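Long-range contacts in Ro sixty-related protein, RSR (Deinococcus radiodurans, PDB 2NVO), which binds small RNAs that accumulate during recovery from ultraviolet irradiation and contributes to the resistance of the bacterium to that radiation: residues F57-Q62 with A520-V525; L323-G328 with L338-V343. One frame throughout, in Å; residues are numbered along the deposited sequence.

Contact 1. Residues F57-Q62 with A520-V525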
ATOM      1  N   PHE A  57     -10.897  -5.722  -4.949  1.00 11.07           N
ATOM      2  CA  PHE A  57      -9.545  -5.394  -4.511  1.00 10.45           C
ATOM      3  C   PHE A  57      -9.008  -6.502  -3.604  1.00 11.58           C
ATOM      4  O   PHE A  57      -9.531  -6.735  -2.518  1.00  9.66           O
ATOM      5  CB  PHE A  57      -9.508  -4.049  -3.780  1.00 11.92           C
ATOM      6  CG  PHE A  57      -8.121  -3.625  -3.370  1.00 13.86           C
ATOM      7  CD1 PHE A  57      -7.128  -3.447  -4.324  1.00 15.07           C
ATOM      8  CD2 PHE A  57      -7.816  -3.395  -2.051  1.00 13.31           C
ATOM      9  CE1 PHE A  57      -5.842  -3.060  -3.958  1.00 16.75           C
ATOM     10  CE2 PHE A  57      -6.537  -2.998  -1.671  1.00 14.95           C
ATOM     11  CZ  PHE A  57      -5.545  -2.844  -2.633  1.00 17.49           C
ATOM     12  N   TYR A  58      -7.971  -7.188  -4.062  1.00 11.79           N
ATOM     13  CA  TYR A  58      -7.293  -8.172  -3.235  1.00 14.22           C
ATOM     14  C   TYR A  58      -6.247  -7.437  -2.430  1.00 17.88           C
ATOM     15  O   TYR A  58      -5.206  -7.040  -2.952  1.00 17.48           O
ATOM     16  CB  TYR A  58      -6.666  -9.271  -4.089  1.00 17.67           C
ATOM     17  CG  TYR A  58      -7.695 -10.185  -4.711  1.00 18.71           C
ATOM     18  CD1 TYR A  58      -8.291 -11.199  -3.973  1.00 16.49           C
ATOM     19  CD2 TYR A  58      -8.087 -10.021  -6.037  1.00 19.80           C
ATOM     20  CE1 TYR A  58      -9.235 -12.037  -4.538  1.00 18.30           C
ATOM     21  CE2 TYR A  58      -9.030 -10.847  -6.604  1.00 19.62           C
ATOM     22  CZ  TYR A  58      -9.596 -11.852  -5.854  1.00 16.98           C
ATOM     23  OH  TYR A  58     -10.532 -12.675  -6.430  1.00 25.69           O
ATOM     24  N   ALA A  59      -6.558  -7.231  -1.157  1.00 18.54           N
ATOM     25  CA  ALA A  59      -5.835  -6.286  -0.323  1.00 22.09           C
ATOM     26  C   ALA A  59      -4.910  -7.173   0.409  1.00 27.53           C
ATOM     27  O   ALA A  59      -5.250  -7.707   1.464  1.00 31.08           O
ATOM     28  CB  ALA A  59      -6.779  -5.588   0.639  1.00 20.31           C
ATOM     29  N   SER A  60      -3.725  -7.347  -0.153  1.00 31.81           N
ATOM     30  CA  SER A  60      -3.149  -8.653  -0.026  1.00 38.38           C
ATOM     31  C   SER A  60      -1.793  -8.888   0.598  1.00 46.62           C
ATOM     32  O   SER A  60      -1.127  -8.007   1.147  1.00 49.08           O
ATOM     33  CB  SER A  60      -3.258  -9.394  -1.350  1.00 36.32           C
ATOM     34  OG  SER A  60      -4.486 -10.091  -1.405  1.00 41.15           O
ATOM     35  N   ALA A  61      -1.418 -10.142   0.424  1.00 48.95           N
ATOM     36  CA  ALA A  61      -0.607 -10.902   1.332  1.00 54.88           C
ATOM     37  C   ALA A  61      -0.922 -12.284   0.797  1.00 57.38           C
ATOM     38  O   ALA A  61      -0.727 -13.305   1.464  1.00 64.76           O
ATOM     39  CB  ALA A  61      -1.124 -10.748   2.743  1.00 52.21           C
ATOM     40  N   GLN A  62      -1.462 -12.284  -0.422  1.00 59.81           N
ATOM     41  CA  GLN A  62      -1.648 -13.500  -1.203  1.00 61.84           C
ATOM     42  C   GLN A  62      -0.885 -13.345  -2.512  1.00 60.95           C
ATOM     43  O   GLN A  62      -0.110 -12.400  -2.688  1.00 58.50           O
ATOM     44  CB  GLN A  62      -3.128 -13.739  -1.507  1.00 58.00           C
ATOM     45  CG  GLN A  62      -3.601 -15.186  -1.313  1.00 63.84           C
ATOM     46  CD  GLN A  62      -2.669 -16.231  -1.917  1.00 63.85           C
ATOM     47  OE1 GLN A  62      -1.494 -16.325  -1.554  1.00 64.08           O
ATOM     48  NE2 GLN A  62      -3.203 -17.041  -2.828  1.00 62.94           N
ATOM     49  N   ALA A 520      -2.804  -1.865   4.281  1.00 15.63           N
ATOM     50  CA  ALA A 520      -2.621  -0.438   4.410  1.00 17.33           C
ATOM     51  C   ALA A 520      -3.179   0.359   3.231  1.00 15.75           C
ATOM     52  O   ALA A 520      -3.561   1.506   3.392  1.00 16.45           O
ATOM     53  CB  ALA A 520      -1.134  -0.117   4.633  1.00 19.66           C
ATOM     54  N   ALA A 521      -3.235  -0.252   2.052  1.00 14.79           N
ATOM     55  CA  ALA A 521      -3.741   0.433   0.867  1.00 16.73           C
ATOM     56  C   ALA A 521      -5.275   0.431   0.753  1.00 14.03           C
ATOM     57  O   ALA A 521      -5.851   1.187  -0.033  1.00 10.63           O
ATOM     58  CB  ALA A 521      -3.122  -0.167  -0.388  1.00 14.07           C
ATOM     59  N   ALA A 522      -5.933  -0.426   1.527  1.00 12.40           N
ATOM     60  CA  ALA A 522      -7.361  -0.641   1.334  1.00 10.29           C
ATOM     61  C   ALA A 522      -8.203   0.615   1.585  1.00 10.40           C
ATOM     62  O   ALA A 522      -9.088   0.904   0.799  1.00  8.82           O
ATOM     63  CB  ALA A 522      -7.862  -1.818   2.178  1.00  9.59           C
ATOM     64  N   PRO A 523      -7.929   1.362   2.671  1.00  9.49           N
ATOM     65  CA  PRO A 523      -8.754   2.547   2.953  1.00 11.86           C
ATOM     66  C   PRO A 523      -8.730   3.585   1.847  1.00 12.17           C
ATOM     67  O   PRO A 523      -9.780   4.120   1.492  1.00 10.77           O
ATOM     68  CB  PRO A 523      -8.116   3.113   4.220  1.00 11.35           C
ATOM     69  CG  PRO A 523      -7.603   1.886   4.913  1.00 11.81           C
ATOM     70  CD  PRO A 523      -7.042   1.045   3.808  1.00  9.69           C
ATOM     71  N   ASN A 524      -7.556   3.854   1.293  1.00 12.54           N
ATOM     72  CA  ASN A 524      -7.457   4.820   0.202  1.00 15.44           C
ATOM     73  C   ASN A 524      -8.161   4.344  -1.078  1.00 12.89           C
ATOM     74  O   ASN A 524      -8.765   5.130  -1.815  1.00 10.88           O
ATOM     75  CB  ASN A 524      -5.987   5.164  -0.053  1.00 16.58           C
ATOM     76  CG  ASN A 524      -5.408   6.059   1.035  1.00 19.28           C
ATOM     77  OD1 ASN A 524      -4.194   6.247   1.128  1.00 25.61           O
ATOM     78  ND2 ASN A 524      -6.276   6.620   1.856  1.00 18.33           N
ATOM     79  N   VAL A 525      -8.090   3.052  -1.334  1.00 12.27           N
ATOM     80  CA  VAL A 525      -8.801   2.480  -2.475  1.00 10.65           C
ATOM     81  C   VAL A 525     -10.311   2.632  -2.266  1.00 10.56           C
ATOM     82  O   VAL A 525     -11.042   2.976  -3.194  1.00 10.30           O
ATOM     83  CB  VAL A 525      -8.397   1.017  -2.717  1.00 12.44           C
ATOM     84  CG1 VAL A 525      -9.389   0.297  -3.657  1.00 10.78           C
ATOM     85  CG2 VAL A 525      -6.986   0.955  -3.277  1.00 12.88           C
TER

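Contact 2. Residues L323-G328 with L338-V343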
ATOM      1  N   LEU A 323      -0.012  -2.568  17.991  1.00  9.36           N
ATOM      2  CA  LEU A 323      -0.285  -3.992  18.191  1.00  8.66           C
ATOM      3  C   LEU A 323       0.987  -4.795  17.950  1.00  7.63           C
ATOM      4  O   LEU A 323       1.319  -5.653  18.734  1.00 12.07           O
ATOM      5  CB  LEU A 323      -1.414  -4.472  17.263  1.00  7.08           C
ATOM      6  CG  LEU A 323      -2.791  -3.838  17.525  1.00  6.34           C
ATOM      7  CD1 LEU A 323      -3.806  -4.115  16.395  1.00  7.85           C
ATOM      8  CD2 LEU A 323      -3.347  -4.273  18.860  1.00  9.22           C
ATOM      9  N   VAL A 324       1.688  -4.514  16.860  1.00 11.70           N
ATOM     10  CA  VAL A 324       2.935  -5.226  16.535  1.00 13.13           C
ATOM     11  C   VAL A 324       3.954  -5.067  17.660  1.00 18.02           C
ATOM     12  O   VAL A 324       4.565  -6.041  18.130  1.00 16.01           O
ATOM     13  CB  VAL A 324       3.558  -4.715  15.225  1.00 12.99           C
ATOM     14  CG1 VAL A 324       4.982  -5.274  15.053  1.00 16.44           C
ATOM     15  CG2 VAL A 324       2.696  -5.113  14.035  1.00 15.17           C
ATOM     16  N   TYR A 325       4.122  -3.823  18.103  1.00 14.94           N
ATOM     17  CA  TYR A 325       5.078  -3.510  19.149  1.00 13.42           C
ATOM     18  C   TYR A 325       4.710  -4.128  20.489  1.00 16.17           C
ATOM     19  O   TYR A 325       5.572  -4.629  21.202  1.00 16.73           O
ATOM     20  CB  TYR A 325       5.233  -1.978  19.281  1.00 15.07           C
ATOM     21  CG  TYR A 325       6.139  -1.546  20.408  1.00 15.96           C
ATOM     22  CD1 TYR A 325       7.483  -1.897  20.416  1.00 19.95           C
ATOM     23  CD2 TYR A 325       5.650  -0.785  21.466  1.00 17.13           C
ATOM     24  CE1 TYR A 325       8.320  -1.503  21.466  1.00 20.54           C
ATOM     25  CE2 TYR A 325       6.465  -0.394  22.506  1.00 18.97           C
ATOM     26  CZ  TYR A 325       7.798  -0.752  22.500  1.00 18.95           C
ATOM     27  OH  TYR A 325       8.601  -0.357  23.537  1.00 17.95           O
ATOM     28  N   ALA A 326       3.428  -4.112  20.835  1.00 16.78           N
ATOM     29  CA  ALA A 326       3.016  -4.554  22.158  1.00 16.34           C
ATOM     30  C   ALA A 326       3.187  -6.058  22.348  1.00 19.10           C
ATOM     31  O   ALA A 326       3.140  -6.548  23.475  1.00 22.71           O
ATOM     32  CB  ALA A 326       1.579  -4.131  22.462  1.00 16.34           C
ATOM     33  N   GLN A 327       3.406  -6.776  21.252  1.00 18.78           N
ATOM     34  CA  GLN A 327       3.583  -8.224  21.310  1.00 25.04           C
ATOM     35  C   GLN A 327       4.898  -8.588  21.989  1.00 29.27           C
ATOM     36  O   GLN A 327       4.987  -9.607  22.692  1.00 24.71           O
ATOM     37  CB  GLN A 327       3.558  -8.827  19.903  1.00 23.16           C
ATOM     38  CG  GLN A 327       2.171  -8.993  19.344  1.00 23.81           C
ATOM     39  CD  GLN A 327       1.369  -9.988  20.147  1.00 25.72           C
ATOM     40  OE1 GLN A 327       1.909 -10.986  20.619  1.00 29.69           O
ATOM     41  NE2 GLN A 327       0.082  -9.717  20.325  1.00 23.70           N
ATOM     42  N   GLY A 328       5.918  -7.763  21.766  1.00 24.10           N
ATOM     43  CA  GLY A 328       7.220  -7.989  22.371  1.00 29.12           C
ATOM     44  C   GLY A 328       7.922  -9.179  21.742  1.00 29.59           C
ATOM     45  O   GLY A 328       8.887  -9.710  22.287  1.00 31.61           O
ATOM     46  N   LEU A 338      11.110  -5.923  25.236  1.00 27.59           N
ATOM     47  CA  LEU A 338      10.211  -5.549  26.318  1.00 28.48           C
ATOM     48  C   LEU A 338       9.506  -4.235  25.993  1.00 32.58           C
ATOM     49  O   LEU A 338      10.093  -3.152  26.139  1.00 29.89           O
ATOM     50  CB  LEU A 338      10.973  -5.430  27.635  1.00 35.14           C
ATOM     51  CG  LEU A 338      10.114  -5.011  28.825  1.00 33.53           C
ATOM     52  CD1 LEU A 338       8.916  -5.936  28.959  1.00 36.12           C
ATOM     53  CD2 LEU A 338      10.934  -5.002  30.110  1.00 37.78           C
ATOM     54  N   PRO A 339       8.237  -4.329  25.560  1.00 31.74           N
ATOM     55  CA  PRO A 339       7.459  -3.153  25.156  1.00 27.04           C
ATOM     56  C   PRO A 339       7.431  -2.135  26.277  1.00 25.64           C
ATOM     57  O   PRO A 339       7.114  -2.497  27.407  1.00 28.24           O
ATOM     58  CB  PRO A 339       6.047  -3.720  24.948  1.00 26.12           C
ATOM     59  CG  PRO A 339       6.251  -5.200  24.705  1.00 24.96           C
ATOM     60  CD  PRO A 339       7.427  -5.564  25.558  1.00 30.17           C
ATOM     61  N   VAL A 340       7.773  -0.885  25.971  1.00 23.14           N
ATOM     62  CA  VAL A 340       7.663   0.193  26.946  1.00 22.71           C
ATOM     63  C   VAL A 340       6.248   0.737  26.962  1.00 17.95           C
ATOM     64  O   VAL A 340       5.774   1.236  25.951  1.00 18.35           O
ATOM     65  CB  VAL A 340       8.601   1.368  26.600  1.00 22.27           C
ATOM     66  CG1 VAL A 340       8.416   2.474  27.612  1.00 22.02           C
ATOM     67  CG2 VAL A 340      10.046   0.904  26.541  1.00 24.17           C
ATOM     68  N   PRO A 341       5.575   0.663  28.119  1.00 19.61           N
ATOM     69  CA  PRO A 341       4.160   1.031  28.233  1.00 22.81           C
ATOM     70  C   PRO A 341       3.849   2.435  27.728  1.00 21.88           C
ATOM     71  O   PRO A 341       2.892   2.610  26.978  1.00 19.45           O
ATOM     72  CB  PRO A 341       3.897   0.932  29.735  1.00 22.22           C
ATOM     73  CG  PRO A 341       4.860  -0.111  30.198  1.00 22.30           C
ATOM     74  CD  PRO A 341       6.106   0.138  29.388  1.00 23.62           C
ATOM     75  N   ARG A 342       4.645   3.425  28.116  1.00 20.01           N
ATOM     76  CA  ARG A 342       4.337   4.794  27.711  1.00 20.25           C
ATOM     77  C   ARG A 342       4.518   5.007  26.203  1.00 14.75           C
ATOM     78  O   ARG A 342       3.991   5.965  25.648  1.00 16.32           O
ATOM     79  CB  ARG A 342       5.142   5.813  28.544  1.00 19.78           C
ATOM     80  CG  ARG A 342       4.549   6.054  29.935  1.00 24.65           C
ATOM     81  CD  ARG A 342       5.412   6.976  30.814  1.00 23.58           C
ATOM     82  NE  ARG A 342       5.430   8.334  30.292  1.00 22.82           N
ATOM     83  CZ  ARG A 342       6.447   8.864  29.631  1.00 19.58           C
ATOM     84  NH1 ARG A 342       7.547   8.154  29.436  1.00 19.89           N
ATOM     85  NH2 ARG A 342       6.369  10.111  29.181  1.00 16.35           N
ATOM     86  N   VAL A 343       5.264   4.121  25.543  1.00 12.42           N
ATOM     87  CA  VAL A 343       5.386   4.170  24.082  1.00 13.44           C
ATOM     88  C   VAL A 343       4.107   3.600  23.473  1.00 15.74           C
ATOM     89  O   VAL A 343       3.541   4.174  22.548  1.00 12.25           O
ATOM     90  CB  VAL A 343       6.622   3.390  23.556  1.00 14.83           C
ATOM     91  CG1 VAL A 343       6.604   3.282  22.044  1.00 11.73           C
ATOM     92  CG2 VAL A 343       7.932   4.064  24.009  1.00 12.98           C
TER
HETATM   93  O   HOH W   1      10.889  -1.994  23.742  1.00 24.41           O

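Contact 1. Residues F57-Q62 with A520-V525
Phe-57 reaches from an edge strand of the von Willebrand factor A-like sheet onto the start of helix 522-530. Its CG lies anti to the backbone N (chi1 -177°), which carries the ring across to the helix. From CB the side chain leads to CG, which lies 4.1 Å from Val-525 CG1. Farther out, CE2 of Phe-57 touches Ala-522 at its CA, 3.9 Å away. The tip, CZ, meets Val-525 CG2 and, at 4.3 Å, Ala-521 CB. Val-525 CG2 stands over one ring face in a CH-pi contact, 13° off the ring normal and 4.2 Å from the centroid, while the backbone N of Ala-59 lies over the opposite face. Methyl meets methyl between Ala-59 CB and Ala-522 CB, 4.2 Å apart; short alanines let the helix start come close to the strand. Strand 56-59 pairs in parallel with strand 512-517, so this TROVE segment extends the sheet of the other domain, with Leu-50 and Pro-97 adding to the apolar surroundings. The side-chain contact is entirely apolar, which implies that between these two segments close fit and exclusion of water do the work, while the strand's backbone bonds go to strand 512-517.

Contact 2. Residues L323-G328 with L338-V343
The ring of Tyr-325 has Pro-339 over one face, with CB 4.1 Å above the plane and displaced toward the rim, and the carbonyl O of Val-340 at its edge, in plane. Trp-337, in the intervening loop, also meets the tyrosine, its ring tilted only about 10° from that of Tyr-325. This is a helix-loop-helix junction in the horseshoe-shaped TROVE domain, which is built of helical HEAT-like repeats; it joins the end of helix 315-326 to the start of helix 341-354. Tyr-325 CG is anti to the backbone N (chi1 176°), which directs the ring from the first helix toward the second. There Val-343 crosses it at about a right angle, with CG1 3.7 Å from Tyr-325 CE2. The tyrosine suits this place because it combines a broad apolar ring with a polar end: its OH accepts a nearly straight hydrogen bond from Val-340 N, 2.6 Å long at 178°. Val-340 is the N-cap residue, so the bond fixes the backbone just where the second helix begins.

The apolar ring of Pro-339 packs by its CG against the end of the first helix, 3.6 Å from Ala-326 O and 3.8 Å from Gly-328 CA. Gly-328 turns the chain out of that helix; glycine suits the place because it adopts positive phi easily and has no CB to crowd Pro-339 CD. While accepting from Val-340 N, Tyr-325 OH also donates to a water, and the same water donates a hydrogen bond to Leu-338 O, 2.8 Å from the water oxygen.

Contact 1 is buried, its centre about 7 Å from that of the chain, whereas contact 2 is only partly buried, its centre about 24 Å from that of the chain. They share no helix or strand and do not touch; their centres lie about 26 Å apart. Contact 1 brings together segments 458 residues apart, tying the beginning of the TROVE part to the end of the von Willebrand factor A-like domain, consistent with a monomer closed into a ring. Contact 2, nested inside that long loop, joins two successive helices across a short connection. Their chemistry differs: apolar packing alone in the interior, against a mixture of packing, direct hydrogen bonding and bridging water nearer the surface.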